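GTP pyrophosphokinase YjbM (Bacillus subtilis, PDB 5DEC) synthesises the stringent-response alarmones pppGpp and ppGpp as a homotetramer, transferring pyrophosphate from ATP to GTP or GDP. Local coordinates at residues F16-L27 / I74-L83. Numbering follows the deposited sequence.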
ATOM      1  N   PHE B  16     -12.383  13.302  15.644  1.00 53.24           N
ATOM      2  CA  PHE B  16     -11.686  12.901  16.874  1.00 48.87           C
ATOM      3  C   PHE B  16     -10.673  11.776  16.624  1.00 43.35           C
ATOM      4  O   PHE B  16      -9.644  11.690  17.286  1.00 41.93           O
ATOM      5  CB  PHE B  16     -12.705  12.442  17.923  1.00 46.25           C
ATOM      6  CG  PHE B  16     -12.098  11.795  19.149  1.00 45.53           C
ATOM      7  CD1 PHE B  16     -11.483  12.562  20.126  1.00 48.80           C
ATOM      8  CD2 PHE B  16     -12.183  10.424  19.341  1.00 45.22           C
ATOM      9  CE1 PHE B  16     -10.934  11.970  21.249  1.00 48.42           C
ATOM     10  CE2 PHE B  16     -11.640   9.828  20.464  1.00 46.36           C
ATOM     11  CZ  PHE B  16     -11.017  10.604  21.419  1.00 46.94           C
ATOM     12  N   LEU B  17     -10.984  10.904  15.680  1.00 36.05           N
ATOM     13  CA  LEU B  17     -10.176   9.714  15.451  1.00 39.42           C
ATOM     14  C   LEU B  17      -9.041   9.932  14.456  1.00 38.15           C
ATOM     15  O   LEU B  17      -8.135   9.098  14.351  1.00 32.39           O
ATOM     16  CB  LEU B  17     -11.071   8.578  14.965  1.00 39.06           C
ATOM     17  CG  LEU B  17     -12.106   8.083  15.979  1.00 39.39           C
ATOM     18  CD1 LEU B  17     -12.935   6.985  15.354  1.00 38.56           C
ATOM     19  CD2 LEU B  17     -11.434   7.566  17.249  1.00 41.37           C
ATOM     20  N   VAL B  18      -9.096  11.043  13.725  1.00 37.68           N
ATOM     21  CA  VAL B  18      -8.082  11.344  12.711  1.00 37.06           C
ATOM     22  C   VAL B  18      -6.644  11.250  13.259  1.00 31.52           C
ATOM     23  O   VAL B  18      -5.809  10.565  12.661  1.00 34.12           O
ATOM     24  CB  VAL B  18      -8.298  12.741  12.084  1.00 43.46           C
ATOM     25  CG1 VAL B  18      -7.052  13.187  11.370  1.00 43.94           C
ATOM     26  CG2 VAL B  18      -9.478  12.726  11.117  1.00 52.19           C
ATOM     27  N   PRO B  19      -6.352  11.897  14.404  1.00 30.45           N
ATOM     28  CA  PRO B  19      -4.974  11.765  14.904  1.00 34.39           C
ATOM     29  C   PRO B  19      -4.601  10.330  15.276  1.00 36.19           C
ATOM     30  O   PRO B  19      -3.438   9.949  15.131  1.00 28.06           O
ATOM     31  CB  PRO B  19      -4.960  12.631  16.166  1.00 35.08           C
ATOM     32  CG  PRO B  19      -6.166  13.493  16.071  1.00 44.35           C
ATOM     33  CD  PRO B  19      -7.173  12.737  15.292  1.00 37.88           C
ATOM     34  N   TYR B  20      -5.566   9.567  15.785  1.00 27.53           N
ATOM     35  CA  TYR B  20      -5.301   8.183  16.169  1.00 28.95           C
ATOM     36  C   TYR B  20      -4.949   7.361  14.947  1.00 30.50           C
ATOM     37  O   TYR B  20      -4.017   6.548  14.980  1.00 25.71           O
ATOM     38  CB  TYR B  20      -6.509   7.574  16.884  1.00 27.22           C
ATOM     39  CG  TYR B  20      -6.714   8.165  18.249  1.00 30.88           C
ATOM     40  CD1 TYR B  20      -6.042   7.651  19.357  1.00 31.14           C
ATOM     41  CD2 TYR B  20      -7.549   9.268  18.436  1.00 24.32           C
ATOM     42  CE1 TYR B  20      -6.220   8.196  20.616  1.00 39.27           C
ATOM     43  CE2 TYR B  20      -7.731   9.813  19.686  1.00 37.36           C
ATOM     44  CZ  TYR B  20      -7.065   9.280  20.771  1.00 45.00           C
ATOM     45  OH  TYR B  20      -7.242   9.833  22.015  1.00 51.80           O
ATOM     46  N   ARG B  21      -5.700   7.551  13.864  1.00 27.02           N
ATOM     47  CA  ARG B  21      -5.401   6.849  12.617  1.00 30.30           C
ATOM     48  C   ARG B  21      -4.031   7.195  12.054  1.00 29.16           C
ATOM     49  O   ARG B  21      -3.320   6.323  11.540  1.00 23.99           O
ATOM     50  CB  ARG B  21      -6.470   7.132  11.557  1.00 38.61           C
ATOM     51  CG  ARG B  21      -7.792   6.506  11.878  1.00 44.52           C
ATOM     52  CD  ARG B  21      -8.768   6.610  10.721  1.00 46.72           C
ATOM     53  NE  ARG B  21     -10.073   6.155  11.171  1.00 58.52           N
ATOM     54  CZ  ARG B  21     -11.100   6.954  11.426  1.00 74.32           C
ATOM     55  NH1 ARG B  21     -10.991   8.267  11.254  1.00 73.15           N
ATOM     56  NH2 ARG B  21     -12.246   6.431  11.845  1.00 84.69           N
ATOM     57  N   GLN B  22      -3.673   8.472  12.116  1.00 25.41           N
ATOM     58  CA  GLN B  22      -2.383   8.908  11.593  1.00 28.38           C
ATOM     59  C   GLN B  22      -1.240   8.358  12.476  1.00 19.25           C
ATOM     60  O   GLN B  22      -0.211   7.919  11.975  1.00 25.05           O
ATOM     61  CB  GLN B  22      -2.337  10.442  11.496  1.00 26.12           C
ATOM     62  CG  GLN B  22      -1.015  11.017  10.930  1.00 25.77           C
ATOM     63  CD  GLN B  22      -0.724  10.605   9.497  1.00 32.44           C
ATOM     64  OE1 GLN B  22      -1.631  10.280   8.732  1.00 31.22           O
ATOM     65  NE2 GLN B  22       0.551  10.630   9.122  1.00 24.33           N
ATOM     66  N   ALA B  23      -1.429   8.349  13.785  1.00 19.15           N
ATOM     67  CA  ALA B  23      -0.406   7.759  14.659  1.00 21.47           C
ATOM     68  C   ALA B  23      -0.162   6.291  14.311  1.00 28.11           C
ATOM     69  O   ALA B  23       0.985   5.831  14.217  1.00 26.56           O
ATOM     70  CB  ALA B  23      -0.812   7.891  16.109  1.00 27.01           C
ATOM     71  N   VAL B  24      -1.248   5.551  14.126  1.00 24.37           N
ATOM     72  CA  VAL B  24      -1.142   4.145  13.718  1.00 19.99           C
ATOM     73  C   VAL B  24      -0.415   3.980  12.387  1.00 22.08           C
ATOM     74  O   VAL B  24       0.478   3.138  12.267  1.00 23.50           O
ATOM     75  CB  VAL B  24      -2.547   3.493  13.662  1.00 23.95           C
ATOM     76  CG1 VAL B  24      -2.490   2.114  12.999  1.00 26.43           C
ATOM     77  CG2 VAL B  24      -3.106   3.390  15.078  1.00 24.62           C
ATOM     78  N   GLU B  25      -0.751   4.785  11.375  1.00 23.84           N
ATOM     79  CA  GLU B  25      -0.053   4.629  10.087  1.00 24.29           C
ATOM     80  C   GLU B  25       1.446   4.957  10.184  1.00 21.52           C
ATOM     81  O   GLU B  25       2.292   4.340   9.495  1.00 22.35           O
ATOM     82  CB  GLU B  25      -0.683   5.512   8.997  1.00 30.01           C
ATOM     83  CG  GLU B  25      -2.098   5.096   8.593  1.00 34.69           C
ATOM     84  CD  GLU B  25      -2.231   3.597   8.322  1.00 38.06           C
ATOM     85  OE1 GLU B  25      -1.422   3.027   7.567  1.00 40.28           O
ATOM     86  OE2 GLU B  25      -3.164   2.985   8.868  1.00 49.37           O
ATOM     87  N   GLU B  26       1.786   5.961  10.987  1.00 21.91           N
ATOM     88  CA  GLU B  26       3.198   6.323  11.142  1.00 21.03           C
ATOM     89  C   GLU B  26       3.955   5.210  11.854  1.00 24.84           C
ATOM     90  O   GLU B  26       5.030   4.820  11.431  1.00 24.25           O
ATOM     91  CB  GLU B  26       3.339   7.648  11.892  1.00 22.88           C
ATOM     92  CG  GLU B  26       2.837   8.842  11.046  1.00 24.72           C
ATOM     93  CD  GLU B  26       3.072  10.203  11.678  1.00 32.91           C
ATOM     94  OE1 GLU B  26       3.881  10.308  12.631  1.00 29.20           O
ATOM     95  OE2 GLU B  26       2.436  11.177  11.205  1.00 26.75           O
ATOM     96  N   LEU B  27       3.375   4.686  12.924  1.00 22.41           N
ATOM     97  CA  LEU B  27       4.004   3.614  13.677  1.00 24.26           C
ATOM     98  C   LEU B  27       4.072   2.312  12.889  1.00 22.69           C
ATOM     99  O   LEU B  27       5.014   1.544  13.052  1.00 23.48           O
ATOM    100  CB  LEU B  27       3.273   3.403  15.000  1.00 24.57           C
ATOM    101  CG  LEU B  27       3.631   4.440  16.064  1.00 26.90           C
ATOM    102  CD1 LEU B  27       2.637   4.354  17.219  1.00 25.11           C
ATOM    103  CD2 LEU B  27       5.059   4.230  16.562  1.00 32.38           C
ATOM    104  N   ILE B  74     -12.836   9.882  27.361  1.00 69.95           N
ATOM    105  CA  ILE B  74     -12.572   8.685  26.558  1.00 65.90           C
ATOM    106  C   ILE B  74     -11.120   8.755  26.102  1.00 62.07           C
ATOM    107  O   ILE B  74     -10.476   7.735  25.890  1.00 59.24           O
ATOM    108  CB  ILE B  74     -13.516   8.538  25.344  1.00 68.38           C
ATOM    109  CG1 ILE B  74     -13.391   9.751  24.426  1.00 73.00           C
ATOM    110  CG2 ILE B  74     -14.966   8.359  25.798  1.00 67.52           C
ATOM    111  CD1 ILE B  74     -14.438   9.822  23.354  1.00 77.48           C
ATOM    112  N   GLU B  75     -10.595   9.972  26.021  1.00 62.50           N
ATOM    113  CA  GLU B  75      -9.243  10.215  25.559  1.00 64.44           C
ATOM    114  C   GLU B  75      -8.229   9.572  26.509  1.00 67.51           C
ATOM    115  O   GLU B  75      -7.031   9.564  26.234  1.00 73.49           O
ATOM    116  CB  GLU B  75      -8.998  11.717  25.478  1.00 77.39           C
ATOM    117  CG  GLU B  75     -10.288  12.530  25.475  1.00 89.50           C
ATOM    118  CD  GLU B  75     -10.088  13.965  25.045  1.00 98.45           C
ATOM    119  OE1 GLU B  75      -9.131  14.606  25.531  1.00101.96           O
ATOM    120  OE2 GLU B  75     -10.891  14.452  24.221  1.00 98.95           O
ATOM    121  N   THR B  76      -8.719   9.042  27.628  1.00 60.65           N
ATOM    122  CA  THR B  76      -7.892   8.341  28.605  1.00 60.97           C
ATOM    123  C   THR B  76      -7.735   6.882  28.221  1.00 54.87           C
ATOM    124  O   THR B  76      -6.851   6.190  28.725  1.00 56.38           O
ATOM    125  CB  THR B  76      -8.498   8.417  30.029  1.00 64.51           C
ATOM    126  OG1 THR B  76      -9.087   9.707  30.233  1.00 72.77           O
ATOM    127  CG2 THR B  76      -7.436   8.170  31.089  1.00 64.46           C
ATOM    128  N   MET B  77      -8.618   6.416  27.341  1.00 53.50           N
ATOM    129  CA  MET B  77      -8.583   5.040  26.861  1.00 50.43           C
ATOM    130  C   MET B  77      -7.256   4.772  26.155  1.00 56.82           C
ATOM    131  O   MET B  77      -6.833   5.529  25.275  1.00 61.01           O
ATOM    132  CB  MET B  77      -9.768   4.763  25.929  1.00 51.76           C
ATOM    133  CG  MET B  77     -10.116   3.296  25.754  1.00 59.77           C
ATOM    134  SD  MET B  77     -11.674   3.050  24.866  1.00 95.71           S
ATOM    135  CE  MET B  77     -12.804   3.935  25.951  1.00 57.81           C
ATOM    136  N   GLN B  78      -6.599   3.693  26.559  1.00 47.11           N
ATOM    137  CA  GLN B  78      -5.241   3.422  26.121  1.00 40.65           C
ATOM    138  C   GLN B  78      -5.161   2.704  24.780  1.00 42.03           C
ATOM    139  O   GLN B  78      -4.085   2.622  24.190  1.00 44.12           O
ATOM    140  CB  GLN B  78      -4.520   2.585  27.166  1.00 39.94           C
ATOM    141  CG  GLN B  78      -4.260   3.312  28.455  1.00 47.76           C
ATOM    142  CD  GLN B  78      -3.506   2.445  29.429  1.00 55.31           C
ATOM    143  OE1 GLN B  78      -3.636   1.217  29.409  1.00 53.93           O
ATOM    144  NE2 GLN B  78      -2.713   3.071  30.292  1.00 64.71           N
ATOM    145  N   ASP B  79      -6.280   2.162  24.312  1.00 41.22           N
ATOM    146  CA  ASP B  79      -6.238   1.299  23.134  1.00 42.94           C
ATOM    147  C   ASP B  79      -7.191   1.726  22.024  1.00 42.64           C
ATOM    148  O   ASP B  79      -7.601   0.910  21.202  1.00 40.34           O
ATOM    149  CB  ASP B  79      -6.550  -0.139  23.531  1.00 40.71           C
ATOM    150  CG  ASP B  79      -7.944  -0.290  24.095  1.00 57.76           C
ATOM    151  OD1 ASP B  79      -8.462   0.684  24.681  1.00 63.03           O
ATOM    152  OD2 ASP B  79      -8.527  -1.379  23.943  1.00 62.68           O
ATOM    153  N   ILE B  80      -7.512   3.011  21.975  1.00 38.28           N
ATOM    154  CA  ILE B  80      -8.236   3.540  20.839  1.00 34.85           C
ATOM    155  C   ILE B  80      -7.394   3.279  19.601  1.00 38.19           C
ATOM    156  O   ILE B  80      -7.900   2.811  18.569  1.00 37.60           O
ATOM    157  CB  ILE B  80      -8.537   5.032  21.024  1.00 36.08           C
ATOM    158  CG1 ILE B  80      -9.507   5.205  22.191  1.00 39.75           C
ATOM    159  CG2 ILE B  80      -9.128   5.627  19.751  1.00 32.44           C
ATOM    160  CD1 ILE B  80      -9.657   6.634  22.650  1.00 44.64           C
ATOM    161  N   ALA B  81      -6.096   3.551  19.719  1.00 31.70           N
ATOM    162  CA  ALA B  81      -5.138   3.181  18.685  1.00 30.24           C
ATOM    163  C   ALA B  81      -4.368   1.946  19.139  1.00 29.42           C
ATOM    164  O   ALA B  81      -3.914   1.880  20.292  1.00 28.73           O
ATOM    165  CB  ALA B  81      -4.192   4.325  18.404  1.00 26.15           C
ATOM    166  N   GLY B  82      -4.215   0.965  18.257  1.00 28.29           N
ATOM    167  CA  GLY B  82      -3.501  -0.248  18.644  1.00 30.38           C
ATOM    168  C   GLY B  82      -2.649  -0.830  17.534  1.00 28.69           C
ATOM    169  O   GLY B  82      -3.028  -0.802  16.362  1.00 29.63           O
ATOM    170  N   LEU B  83      -1.489  -1.373  17.894  1.00 22.11           N
ATOM    171  CA  LEU B  83      -0.706  -2.140  16.936  1.00 27.08           C
ATOM    172  C   LEU B  83      -0.452  -3.523  17.484  1.00 26.05           C
ATOM    173  O   LEU B  83      -0.502  -3.748  18.700  1.00 28.40           O
ATOM    174  CB  LEU B  83       0.625  -1.470  16.593  1.00 31.91           C
ATOM    175  CG  LEU B  83       0.457  -0.381  15.531  1.00 42.94           C
ATOM    176  CD1 LEU B  83       0.173   0.952  16.203  1.00 36.65           C
ATOM    177  CD2 LEU B  83       1.638  -0.310  14.601  1.00 42.57           C
TER
HETATM  178  O   HOH W   1      -6.669   8.254  23.935  1.00 55.31           O
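Y20 lays one ring face against the I80 side chain: methyl CG2 sits 3.8 Å from the ring centroid, 16° off its normal, a CH-pi contact. A81 CB comes up to the rim of the same ring, 3.9 Å from Y20 CD1. With CG anti to the carbonyl carbon (chi1 -70°), the ring reaches forward until OH gives its proton to a water, which in turn donates to the carbonyl oxygens of E75 and M77; Y20 OH to this water is 2.6 Å. A phenylalanine here lacks the hydroxyl, and would probably leave the water without its tie to the helix and the turn at E75 to M77 less firmly held. L17 meets I80 CG2 with its CD2, the two side chains set roughly perpendicular. F16 CZ touches I74 CG1 at 3.9 Å, although I74 and E75 are poorly ordered; Y20 CE2 sits over one face of the F16 ring, toward its rim. Farther along the helix, V24 CG2 meets A81 CB at 3.6 Å, and L27 CB packs against L83 CD2 at 4.1 Å. Here helix 16-27 and strand 81-83 run nearly parallel, 16° apart, with no direct hydrogen bond between them. V54 of strand 49-54 also touches Y20 and V24, while I60 of helix 57-66 backs L17 and I80. The contact thus seats the N-terminal helix on the mixed sheet of the RelA/SpoT synthetase domain, a nucleotidyltransferase-like fold, next to the loop carrying D79, which binds magnesium and ATP.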